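Local coordinates for BH1408 protein (Bacillus halodurans, PDB 4E0A), which probably transfers an acetyl group to an amine nitrogen, as a member of the GNAT acetyltransferase family whose substrate is not established, at residues A68-H73 against V89-L94; L57-E62 against G106-E111; Q9-V14 against L40-F45; A15-Q20 against E64-Y69. The protein carries 1 engineered substitution. All coordinates share one frame; numbering follows the deposited sequence.

Contact 1: A68-H73 against V89-L94. With PO4 (phosphate ion), chain E.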
# COMPACT_ATOMS: atom_id res chain seq x y z
N ALA A 68 7.65 24.47 -3.96
CA ALA A 68 7.00 23.23 -3.57
C ALA A 68 5.98 22.84 -4.62
O ALA A 68 5.49 23.68 -5.36
CB ALA A 68 6.29 23.42 -2.23
N TYR A 69 5.64 21.56 -4.67
CA TYR A 69 4.53 21.15 -5.53
C TYR A 69 3.89 19.90 -4.99
O TYR A 69 4.45 19.19 -4.14
CB TYR A 69 4.99 20.90 -6.97
CG TYR A 69 5.58 19.52 -7.17
CD1 TYR A 69 6.90 19.26 -6.82
CD2 TYR A 69 4.81 18.47 -7.69
CE1 TYR A 69 7.46 17.98 -6.98
CE2 TYR A 69 5.38 17.18 -7.86
CZ TYR A 69 6.70 16.96 -7.50
OH TYR A 69 7.28 15.71 -7.65
N SER A 70 2.71 19.61 -5.51
CA SER A 70 2.03 18.38 -5.14
C SER A 70 1.24 17.86 -6.32
O SER A 70 0.76 18.64 -7.16
CB SER A 70 1.10 18.62 -3.94
OG SER A 70 0.51 17.39 -3.53
N VAL A 71 1.14 16.53 -6.42
CA VAL A 71 0.28 15.91 -7.41
C VAL A 71 -0.76 15.09 -6.67
O VAL A 71 -0.41 14.29 -5.80
CB VAL A 71 1.06 14.96 -8.33
CG1 VAL A 71 0.11 14.30 -9.33
CG2 VAL A 71 2.18 15.71 -9.04
N ILE A 72 -2.04 15.29 -6.99
CA ILE A 72 -3.11 14.58 -6.29
C ILE A 72 -4.05 13.99 -7.33
O ILE A 72 -4.07 14.43 -8.48
CB ILE A 72 -3.89 15.51 -5.32
CG1 ILE A 72 -4.71 16.54 -6.10
CG2 ILE A 72 -2.94 16.22 -4.34
CD1 ILE A 72 -5.33 17.60 -5.21
N HIS A 73 -4.80 12.97 -6.92
CA HIS A 73 -5.68 12.25 -7.81
C HIS A 73 -7.00 11.99 -7.12
O HIS A 73 -7.02 11.65 -5.93
CB HIS A 73 -5.06 10.90 -8.19
CG HIS A 73 -3.68 11.00 -8.74
ND1 HIS A 73 -3.41 10.97 -10.09
CD2 HIS A 73 -2.47 11.13 -8.13
CE1 HIS A 73 -2.11 11.06 -10.29
NE2 HIS A 73 -1.52 11.16 -9.11
N VAL A 89 -9.01 11.53 -2.01
CA VAL A 89 -7.93 12.22 -2.71
C VAL A 89 -6.65 11.48 -2.38
O VAL A 89 -6.33 11.28 -1.21
CB VAL A 89 -7.79 13.68 -2.25
CG1 VAL A 89 -6.51 14.28 -2.82
CG2 VAL A 89 -8.99 14.49 -2.67
N TYR A 90 -5.91 11.06 -3.41
CA TYR A 90 -4.65 10.38 -3.17
C TYR A 90 -3.50 11.29 -3.56
O TYR A 90 -3.41 11.76 -4.70
CB TYR A 90 -4.56 9.09 -3.97
CG TYR A 90 -3.29 8.31 -3.69
CD1 TYR A 90 -3.14 7.59 -2.52
CD2 TYR A 90 -2.23 8.32 -4.61
CE1 TYR A 90 -1.97 6.87 -2.26
CE2 TYR A 90 -1.06 7.61 -4.34
CZ TYR A 90 -0.94 6.88 -3.17
OH TYR A 90 0.21 6.17 -2.90
N ILE A 91 -2.63 11.57 -2.59
CA ILE A 91 -1.47 12.41 -2.85
C ILE A 91 -0.33 11.51 -3.32
O ILE A 91 0.25 10.78 -2.52
CB ILE A 91 -1.03 13.16 -1.58
CG1 ILE A 91 -2.17 14.03 -1.03
CG2 ILE A 91 0.21 13.99 -1.87
CD1 ILE A 91 -1.85 14.67 0.30
N SER A 92 -0.00 11.58 -4.61
CA SER A 92 1.08 10.77 -5.17
C SER A 92 2.44 11.44 -5.02
O SER A 92 3.47 10.76 -4.96
CB SER A 92 0.79 10.45 -6.64
OG SER A 92 0.76 11.63 -7.42
N ASP A 93 2.45 12.76 -4.91
CA ASP A 93 3.69 13.51 -4.69
C ASP A 93 3.41 14.75 -3.85
O ASP A 93 2.39 15.41 -4.02
CB ASP A 93 4.29 13.95 -6.03
CG ASP A 93 4.54 12.77 -6.97
OD1 ASP A 93 3.65 12.44 -7.78
OD2 ASP A 93 5.63 12.17 -6.86
N LEU A 94 4.33 15.07 -2.96
CA LEU A 94 4.32 16.37 -2.29
C LEU A 94 5.74 16.70 -1.85
O LEU A 94 6.24 16.15 -0.85
CB LEU A 94 3.34 16.40 -1.11
CG LEU A 94 2.96 17.77 -0.50
CD1 LEU A 94 1.68 17.67 0.31
CD2 LEU A 94 4.09 18.36 0.37
P PO4 E . 3.79 11.44 -0.83
O1 PO4 E . 4.59 11.95 -2.01
O2 PO4 E . 4.56 11.63 0.46
O3 PO4 E . 2.49 12.20 -0.74
O4 PO4 E . 3.49 9.98 -1.05

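Contact 2: L57-E62 against G106-E111. With ACY (acetic acid), chain D.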
# COMPACT_ATOMS: atom_id res chain seq x y z
N LEU A 57 -0.42 21.18 -8.06
CA LEU A 57 -0.38 22.48 -7.36
C LEU A 57 1.06 22.90 -7.16
O LEU A 57 1.90 22.05 -6.89
CB LEU A 57 -1.03 22.34 -5.99
CG LEU A 57 -2.52 22.02 -5.99
CD1 LEU A 57 -2.97 21.53 -4.61
CD2 LEU A 57 -3.29 23.27 -6.41
N VAL A 58 1.37 24.19 -7.31
CA VAL A 58 2.72 24.68 -7.04
C VAL A 58 2.67 25.89 -6.13
O VAL A 58 1.72 26.68 -6.17
CB VAL A 58 3.51 25.08 -8.33
CG1 VAL A 58 3.77 23.87 -9.23
CG2 VAL A 58 2.78 26.19 -9.10
N PHE A 59 3.70 26.01 -5.30
CA PHE A 59 3.89 27.18 -4.47
C PHE A 59 5.00 28.01 -5.12
O PHE A 59 6.09 27.50 -5.39
CB PHE A 59 4.34 26.77 -3.06
CG PHE A 59 4.63 27.94 -2.16
CD1 PHE A 59 5.92 28.44 -2.05
CD2 PHE A 59 3.61 28.57 -1.46
CE1 PHE A 59 6.18 29.53 -1.24
CE2 PHE A 59 3.87 29.65 -0.65
CZ PHE A 59 5.17 30.12 -0.53
N VAL A 60 4.71 29.29 -5.38
CA VAL A 60 5.70 30.17 -6.01
C VAL A 60 6.01 31.32 -5.08
O VAL A 60 5.11 32.04 -4.65
CB VAL A 60 5.20 30.77 -7.35
CG1 VAL A 60 6.27 31.64 -7.95
CG2 VAL A 60 4.77 29.68 -8.32
N ASP A 61 7.29 31.50 -4.76
CA ASP A 61 7.70 32.52 -3.80
C ASP A 61 8.75 33.45 -4.38
O ASP A 61 9.00 34.54 -3.86
CB ASP A 61 8.26 31.87 -2.53
CG ASP A 61 8.01 32.70 -1.28
OD1 ASP A 61 7.21 33.66 -1.35
OD2 ASP A 61 8.60 32.38 -0.23
N GLU A 62 9.38 33.01 -5.46
CA GLU A 62 10.44 33.78 -6.10
C GLU A 62 10.39 33.67 -7.60
O GLU A 62 9.95 32.65 -8.14
CB GLU A 62 11.82 33.33 -5.59
CG GLU A 62 12.57 34.44 -4.87
CD GLU A 62 12.02 35.82 -5.21
OE1 GLU A 62 11.20 36.35 -4.42
OE2 GLU A 62 12.40 36.37 -6.26
N GLY A 106 4.92 23.57 3.18
CA GLY A 106 4.25 22.29 3.06
C GLY A 106 2.83 22.32 3.61
O GLY A 106 1.87 21.82 2.98
N ARG A 107 2.67 22.92 4.78
CA ARG A 107 1.35 23.08 5.39
C ARG A 107 0.40 23.84 4.48
O ARG A 107 -0.76 23.47 4.34
CB ARG A 107 1.46 23.79 6.74
CG ARG A 107 0.13 23.98 7.43
CD ARG A 107 0.30 24.57 8.83
NE ARG A 107 0.51 23.54 9.85
CZ ARG A 107 -0.47 23.01 10.60
NH1 ARG A 107 -1.72 23.41 10.43
NH2 ARG A 107 -0.18 22.09 11.51
N LEU A 108 0.88 24.91 3.84
CA LEU A 108 0.02 25.67 2.95
C LEU A 108 -0.45 24.80 1.77
O LEU A 108 -1.62 24.85 1.38
CB LEU A 108 0.73 26.93 2.44
CG LEU A 108 0.86 28.08 3.44
CD1 LEU A 108 1.73 29.17 2.88
CD2 LEU A 108 -0.50 28.63 3.81
N ILE A 109 0.46 24.03 1.20
CA ILE A 109 0.08 23.12 0.10
C ILE A 109 -0.94 22.09 0.57
O ILE A 109 -1.95 21.83 -0.10
CB ILE A 109 1.29 22.39 -0.50
CG1 ILE A 109 2.15 23.36 -1.31
CG2 ILE A 109 0.83 21.22 -1.39
CD1 ILE A 109 1.51 23.75 -2.60
N PHE A 110 -0.70 21.51 1.74
CA PHE A 110 -1.61 20.51 2.29
C PHE A 110 -3.00 21.08 2.57
O PHE A 110 -4.01 20.43 2.32
CB PHE A 110 -1.05 19.91 3.58
CG PHE A 110 -1.71 18.62 3.99
CD1 PHE A 110 -1.34 17.41 3.39
CD2 PHE A 110 -2.69 18.61 4.97
CE1 PHE A 110 -1.93 16.21 3.76
CE2 PHE A 110 -3.29 17.41 5.36
CZ PHE A 110 -2.91 16.21 4.76
N GLU A 111 -3.05 22.31 3.08
CA GLU A 111 -4.33 22.98 3.27
C GLU A 111 -5.10 23.12 1.96
O GLU A 111 -6.31 22.94 1.93
CB GLU A 111 -4.12 24.33 3.96
CG GLU A 111 -3.88 24.16 5.45
CD GLU A 111 -3.24 25.37 6.09
OE1 GLU A 111 -2.78 26.26 5.35
OE2 GLU A 111 -3.19 25.41 7.34
C ACY D . 8.08 22.41 5.14
O ACY D . 8.91 22.72 6.03
OXT ACY D . 7.50 23.24 4.41
CH3 ACY D . 7.76 20.96 4.94

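Contact 3: Q9-V14 against L40-F45. Engineered in segment 40-45: Arg44 (natural residue Phe).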
# COMPACT_ATOMS: atom_id res chain seq x y z
N GLN A 9 4.83 24.56 -18.48
CA GLN A 9 6.07 25.31 -18.33
C GLN A 9 6.76 25.14 -16.95
O GLN A 9 7.92 25.50 -16.78
CB GLN A 9 5.79 26.80 -18.60
CG GLN A 9 7.00 27.71 -18.70
CD GLN A 9 6.61 29.17 -18.90
OE1 GLN A 9 5.42 29.50 -18.98
NE2 GLN A 9 7.60 30.05 -18.99
N ASP A 10 6.03 24.59 -15.98
CA ASP A 10 6.58 24.36 -14.65
C ASP A 10 7.44 23.09 -14.57
O ASP A 10 8.06 22.84 -13.54
CB ASP A 10 5.46 24.27 -13.60
CG ASP A 10 4.76 25.60 -13.40
OD1 ASP A 10 5.42 26.65 -13.53
OD2 ASP A 10 3.54 25.60 -13.10
N TYR A 11 7.49 22.32 -15.66
CA TYR A 11 8.10 20.99 -15.61
C TYR A 11 9.52 20.97 -15.03
O TYR A 11 9.80 20.19 -14.11
CB TYR A 11 8.09 20.30 -16.99
CG TYR A 11 9.04 19.11 -16.98
CD1 TYR A 11 8.71 17.96 -16.27
CD2 TYR A 11 10.28 19.17 -17.61
CE1 TYR A 11 9.58 16.88 -16.21
CE2 TYR A 11 11.16 18.09 -17.55
CZ TYR A 11 10.81 16.95 -16.85
OH TYR A 11 11.67 15.89 -16.78
N GLU A 12 10.41 21.80 -15.56
CA GLU A 12 11.82 21.72 -15.18
C GLU A 12 12.02 21.92 -13.68
O GLU A 12 12.74 21.16 -13.04
CB GLU A 12 12.68 22.71 -15.99
CG GLU A 12 13.14 22.10 -17.31
CD GLU A 12 13.89 23.06 -18.21
OE1 GLU A 12 14.28 24.16 -17.76
OE2 GLU A 12 14.08 22.71 -19.40
N GLU A 13 11.36 22.92 -13.13
CA GLU A 13 11.42 23.17 -11.70
C GLU A 13 10.78 22.07 -10.88
O GLU A 13 11.32 21.64 -9.86
CB GLU A 13 10.73 24.47 -11.37
CG GLU A 13 11.51 25.65 -11.81
CD GLU A 13 11.63 26.63 -10.71
OE1 GLU A 13 12.36 26.35 -9.73
OE2 GLU A 13 10.95 27.66 -10.81
N VAL A 14 9.60 21.62 -11.30
CA VAL A 14 8.94 20.53 -10.59
C VAL A 14 9.80 19.26 -10.64
O VAL A 14 9.92 18.56 -9.64
CB VAL A 14 7.53 20.29 -11.14
CG1 VAL A 14 6.94 18.97 -10.56
CG2 VAL A 14 6.65 21.50 -10.83
N LEU A 40 11.53 12.39 -13.17
CA LEU A 40 10.14 12.69 -13.51
C LEU A 40 9.99 12.79 -15.03
O LEU A 40 10.64 13.61 -15.69
CB LEU A 40 9.67 13.99 -12.84
CG LEU A 40 8.24 14.45 -13.20
CD1 LEU A 40 7.20 13.43 -12.75
CD2 LEU A 40 7.93 15.83 -12.59
N ASN A 41 9.13 11.95 -15.58
CA ASN A 41 8.90 11.96 -17.02
C ASN A 41 8.07 13.19 -17.39
O ASN A 41 7.04 13.46 -16.76
CB ASN A 41 8.20 10.66 -17.43
CG ASN A 41 7.91 10.58 -18.91
OD1 ASN A 41 7.17 11.40 -19.45
ND2 ASN A 41 8.46 9.57 -19.58
N PRO A 42 8.53 13.97 -18.39
CA PRO A 42 7.83 15.18 -18.82
C PRO A 42 6.41 14.93 -19.36
O PRO A 42 5.51 15.71 -19.05
CB PRO A 42 8.74 15.77 -19.90
CG PRO A 42 9.59 14.63 -20.35
CD PRO A 42 9.77 13.76 -19.15
N SER A 43 6.23 13.89 -20.17
CA SER A 43 4.89 13.57 -20.67
C SER A 43 3.94 13.17 -19.54
O SER A 43 2.75 13.51 -19.56
CB SER A 43 4.94 12.48 -21.75
OG SER A 43 5.48 13.01 -22.95
N ARG A 44 4.45 12.46 -18.55
CA ARG A 44 3.61 12.05 -17.43
C ARG A 44 3.27 13.22 -16.51
O ARG A 44 2.20 13.26 -15.91
CB ARG A 44 4.25 10.88 -16.69
CG ARG A 44 4.43 9.66 -17.59
CD ARG A 44 4.61 8.37 -16.81
NE ARG A 44 4.63 7.21 -17.71
CZ ARG A 44 3.55 6.58 -18.15
NH1 ARG A 44 2.35 7.00 -17.78
NH2 ARG A 44 3.66 5.54 -18.96
N PHE A 45 4.19 14.17 -16.41
CA PHE A 45 3.90 15.41 -15.72
C PHE A 45 2.75 16.11 -16.45
O PHE A 45 1.75 16.50 -15.84
CB PHE A 45 5.12 16.32 -15.68
CG PHE A 45 4.85 17.67 -15.10
CD1 PHE A 45 4.59 17.82 -13.75
CD2 PHE A 45 4.83 18.80 -15.91
CE1 PHE A 45 4.33 19.07 -13.21
CE2 PHE A 45 4.57 20.06 -15.37
CZ PHE A 45 4.32 20.19 -14.02

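Contact 4: A15-Q20 against E64-Y69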
# COMPACT_ATOMS: atom_id res chain seq x y z
N ALA A 15 10.41 18.99 -11.80
CA ALA A 15 11.28 17.82 -11.93
C ALA A 15 12.47 17.86 -10.97
O ALA A 15 12.84 16.84 -10.37
CB ALA A 15 11.74 17.65 -13.39
N ARG A 16 13.07 19.03 -10.83
CA ARG A 16 14.22 19.21 -9.95
C ARG A 16 13.85 18.87 -8.51
O ARG A 16 14.59 18.16 -7.81
CB ARG A 16 14.73 20.66 -10.05
CG ARG A 16 15.89 20.97 -9.11
CD ARG A 16 16.37 22.41 -9.26
NE ARG A 16 15.37 23.39 -8.83
CZ ARG A 16 15.25 23.82 -7.58
NH1 ARG A 16 16.05 23.36 -6.63
NH2 ARG A 16 14.32 24.73 -7.27
N LEU A 17 12.70 19.37 -8.07
CA LEU A 17 12.19 19.03 -6.74
C LEU A 17 11.91 17.54 -6.60
O LEU A 17 12.23 16.95 -5.57
CB LEU A 17 10.91 19.82 -6.44
CG LEU A 17 11.07 21.20 -5.80
CD1 LEU A 17 12.23 22.01 -6.34
CD2 LEU A 17 9.76 21.97 -5.98
N HIS A 18 11.32 16.93 -7.62
CA HIS A 18 11.03 15.51 -7.55
C HIS A 18 12.32 14.71 -7.37
O HIS A 18 12.36 13.73 -6.63
CB HIS A 18 10.28 15.03 -8.79
CG HIS A 18 9.90 13.58 -8.73
ND1 HIS A 18 10.71 12.57 -9.23
CD2 HIS A 18 8.80 12.96 -8.23
CE1 HIS A 18 10.12 11.40 -9.04
NE2 HIS A 18 8.97 11.61 -8.44
N THR A 19 13.37 15.16 -8.05
CA THR A 19 14.67 14.50 -7.98
C THR A 19 15.31 14.53 -6.59
O THR A 19 15.89 13.52 -6.17
CB THR A 19 15.62 15.05 -9.06
OG1 THR A 19 15.11 14.69 -10.34
CG2 THR A 19 17.03 14.47 -8.90
N GLN A 20 15.22 15.66 -5.88
CA GLN A 20 15.69 15.71 -4.49
C GLN A 20 15.10 14.56 -3.70
O GLN A 20 15.82 13.80 -3.04
CB GLN A 20 15.30 17.03 -3.81
CG GLN A 20 15.92 18.27 -4.42
CD GLN A 20 15.43 19.54 -3.75
OE1 GLN A 20 14.70 19.50 -2.76
NE2 GLN A 20 15.83 20.68 -4.29
N GLU A 64 10.93 32.79 -11.16
CA GLU A 64 11.47 31.57 -11.76
C GLU A 64 11.88 30.53 -10.71
O GLU A 64 12.84 29.79 -10.92
CB GLU A 64 12.65 31.90 -12.69
CG GLU A 64 12.30 32.84 -13.86
CD GLU A 64 12.99 34.20 -13.78
OE1 GLU A 64 13.70 34.46 -12.78
OE2 GLU A 64 12.82 35.02 -14.71
N LYS A 65 11.15 30.48 -9.60
CA LYS A 65 11.41 29.47 -8.57
C LYS A 65 10.16 28.86 -7.92
O LYS A 65 9.43 29.51 -7.17
CB LYS A 65 12.41 29.96 -7.51
CG LYS A 65 13.85 29.58 -7.81
CD LYS A 65 14.68 29.49 -6.53
CE LYS A 65 16.10 28.97 -6.79
NZ LYS A 65 16.14 27.52 -7.16
N ILE A 66 9.94 27.58 -8.21
CA ILE A 66 8.89 26.80 -7.55
C ILE A 66 9.46 26.29 -6.23
O ILE A 66 10.42 25.51 -6.23
CB ILE A 66 8.47 25.59 -8.41
CG1 ILE A 66 7.87 26.04 -9.75
CG2 ILE A 66 7.50 24.67 -7.64
CD1 ILE A 66 6.64 26.86 -9.61
N GLY A 67 8.87 26.71 -5.11
CA GLY A 67 9.33 26.24 -3.82
C GLY A 67 8.76 24.91 -3.36
O GLY A 67 9.32 24.28 -2.47
N ALA A 68 7.65 24.47 -3.96
CA ALA A 68 7.00 23.23 -3.57
C ALA A 68 5.98 22.84 -4.62
O ALA A 68 5.49 23.68 -5.36
CB ALA A 68 6.29 23.42 -2.23
N TYR A 69 5.64 21.56 -4.67
CA TYR A 69 4.53 21.15 -5.53
C TYR A 69 3.89 19.90 -4.99
O TYR A 69 4.45 19.19 -4.14
CB TYR A 69 4.99 20.90 -6.97
CG TYR A 69 5.58 19.52 -7.17
CD1 TYR A 69 6.90 19.26 -6.82
CD2 TYR A 69 4.81 18.47 -7.69
CE1 TYR A 69 7.46 17.98 -6.98
CE2 TYR A 69 5.38 17.18 -7.86
CZ TYR A 69 6.70 16.96 -7.50
OH TYR A 69 7.28 15.71 -7.65

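Contact 1: A68-H73 against V89-L94
Ser70 and Val71 meet Asp93 where this antiparallel strand pair is tightly knit. The carbonyl of Asp93 takes two bonds. Val71 N donates to Asp93 O at 2.9 Å, tilted from the carbonyl plane. Ser70 OG donates to the same Asp93 O at 2.8 Å and lies in that plane. With OG anti to the backbone N (chi1 -176°), the hydroxyl lies beside its own carbonyl carbon and reaches across to the next strand. Here the register slips by one. Ser92 and Asp93 both face Val71, a classic beta bulge. Val71 O accepts from Ser92 N at 3.0 Å and only weakly from Asp93 N.

Beyond the bulge, His73 and Tyr90 form a regular hydrogen-bonded pair. The imidazole edge of His73 turns back along the strand, and NE2 pairs with Ser92 OG at 2.9 Å. Around Ile72 the packing is apolar. Ile72 CB touches Val89 CG1 at 3.8 Å, Ile91 lies close by, and helix 105-119 covers this side. The other face is less closed. His73, Tyr90 and Asp93 are partly exposed there, and Tyr90 OH bonds to Asp128. A phosphate ion, probably from the crystallisation liquor, sits by the bulge. Leu94 N gives its O1 a weak bond of 3.3 Å. In GNAT proteins, a bulge in the equivalent strand helps splay the sheet and turns backbone N-H groups toward the acetyl-CoA site. The phosphate contact is consistent with such an anion-accepting edge. With two donors on it, the Asp93 carbonyl helps hold the bulge to strand 65-77.

Contact 2: L57-E62 against G106-E111
Ile109 reaches from the helix to the strand at Phe59, and the contact is wholly apolar. Its CB does not aim straight at the strand. CG1 leaves anti to the carbonyl carbon (chi1 -72°), beside the backbone N. The other branch, CG2, packs on Ser70 of the next strand. CD1 then turns at chi2 (-72°), and this bend brings it to the strand. CD1 lies 4.1 Å from Phe59 N and 4.2 Å from Phe59 CB. It also comes within 4.3 Å of Val58 C and 4.5 Å of Leu57 CB. One methyl thus lies against Leu57 CB, the Val58 carbonyl carbon, and N and CB of Phe59.

This is helix-on-sheet packing in the GNAT fold. Helix 105-119 follows strand 86-96 and lies across one side of the sheet. Its short segment runs at 142° to strand 57-62, with the axes 9.3 Å apart.

Leu108 adds a second, smaller touch. Its CD1 meets Phe59 CE2 at 4.2 Å, oblique to the ring. Ile105 and Ile3 also pack on Phe59. Nearer the helix start, Gly106 N donates to OXT of an acetic acid molecule at 2.9 Å, and Gly102 N bonds to the same molecule, probably from the crystallisation liquor. This grip is consistent with the anion-binding role of the glycine-rich acetyl-CoA pyrophosphate loop in GNAT enzymes. Away from the strand, Phe110 packs on Leu154 of the second subunit.

Contact 3: Q9-V14 against L40-F45
The ring of Tyr11 has Pro42 over one face and Leu40 O at its edge. Pro42 CB stands 3.9 Å from the ring centroid and only 13° off the normal, a CH-pi contact over the middle of the ring. Pro42 CA lies over the same ring, 3.6 Å from CE1. At the edge, Phe45 CD2 lies near the ring plane. The Phe45 ring itself is neither stacked on Tyr11 nor edge-on to it: the two planes are 54° apart. Around Phe45, Tyr11 CA and Val14 CG1 approach obliquely.

Tyr11 puts its CG anti to the backbone N (chi1 166°), which brings the ring alongside Pro42, pointing the same way. Its hydroxyl then donates to Leu40 O at 2.7 Å. This bond runs nearly along the C=O axis. Deeper in, Val14 CG1 touches both Phe45 CE1 at 3.7 Å and Leu40 CD2 at 3.9 Å. Val58 and Tyr69 of the sheet lie beyond Val14, and Val56 lies against Phe45.

The contact joins the starts of helices 11-28 and 42-50. These are the first two helices of the GNAT fold, set between the first strand and strand 54-62. Asn41 is the N-cap of the second helix. Its OD1 accepts from Arg44 N at 3.1 Å and weakly from Ser43 N. Arg44 is an engineered residue, and its side chain does not meet segment 9-14. Most of the contact is apolar and aromatic. The phenol bond ties helix 11-28 to Leu40, the residue just before the N-cap, and probably helps hold the ring under Pro42.

Contact 4: A15-Q20 against E64-Y69
Arg16 is the first residue of segment 15-20 to meet the strand. Its chain stays extended through chi2 and bends at chi3 (66°), which brings the guanidinium down beside Lys65. Lys65 NZ stands over one guanidinium face, 3.3 Å from Arg16 NH2. These are two donors of like charge with no bond between them. Asp97 forms a salt bridge with Arg16. Glu13 touches Lys65 and forms only a long, weak ion pair with Arg16.

Leu17 follows and buries the largest area of the helix residues. Its CD2 rests on the strand backbone, 3.6 Å from Ile66 O and 3.8 Å from Ala68 N. The same methyl meets Ile66 CG2 at 3.9 Å. Leu17 CB comes to the edge of the Tyr69 ring, 3.9 Å from CE1. Leu17 CD1 lies back over one face of the Arg16 guanidinium.

His18 comes next. Its CD2 lies 3.2 Å from Tyr69 OH, which sits at the imidazole edge and in its plane. His18 CB is almost as close to the same oxygen. No hydrogen bond forms, because the atoms facing the hydroxyl are carbons. His18 ND1 is bonded to Thr39.

The contact sets helix 11-28, the first helix of the GNAT fold, across the sheet at strand 65-77, on the side away from helix 105-119. The short axes cross at -60°, with a closest approach of 8.9 Å. Apolar burial at Leu17 thus does the holding. Asp97 probably balances the charge of Arg16 and Lys65, while the Tyr69 hydroxyl is buried without a partner in the model.

In the fold
Contact 3 closes first along the chain, between the starts of helices 11-28 and 42-50. Contact 4 uses the next turns of helix 11-28, and its centre lies about 10 Å from that of contact 3. Contact 1 is nested inside the loop closed by contact 2, and their centres are about 11 Å apart. Contacts 1, 2 and 4 meet in one mixed sheet, through neighbouring strands 54-62, 65-77 and 86-96. Contacts 1 and 4 share Ala68 and Tyr69. Contacts 2 and 4 place helices 105-119 and 11-28 on opposite sides of the sheet. Together they describe the helix-covered sheet of a GNAT domain, with contact 1 about 3 Å from the centre of the chain.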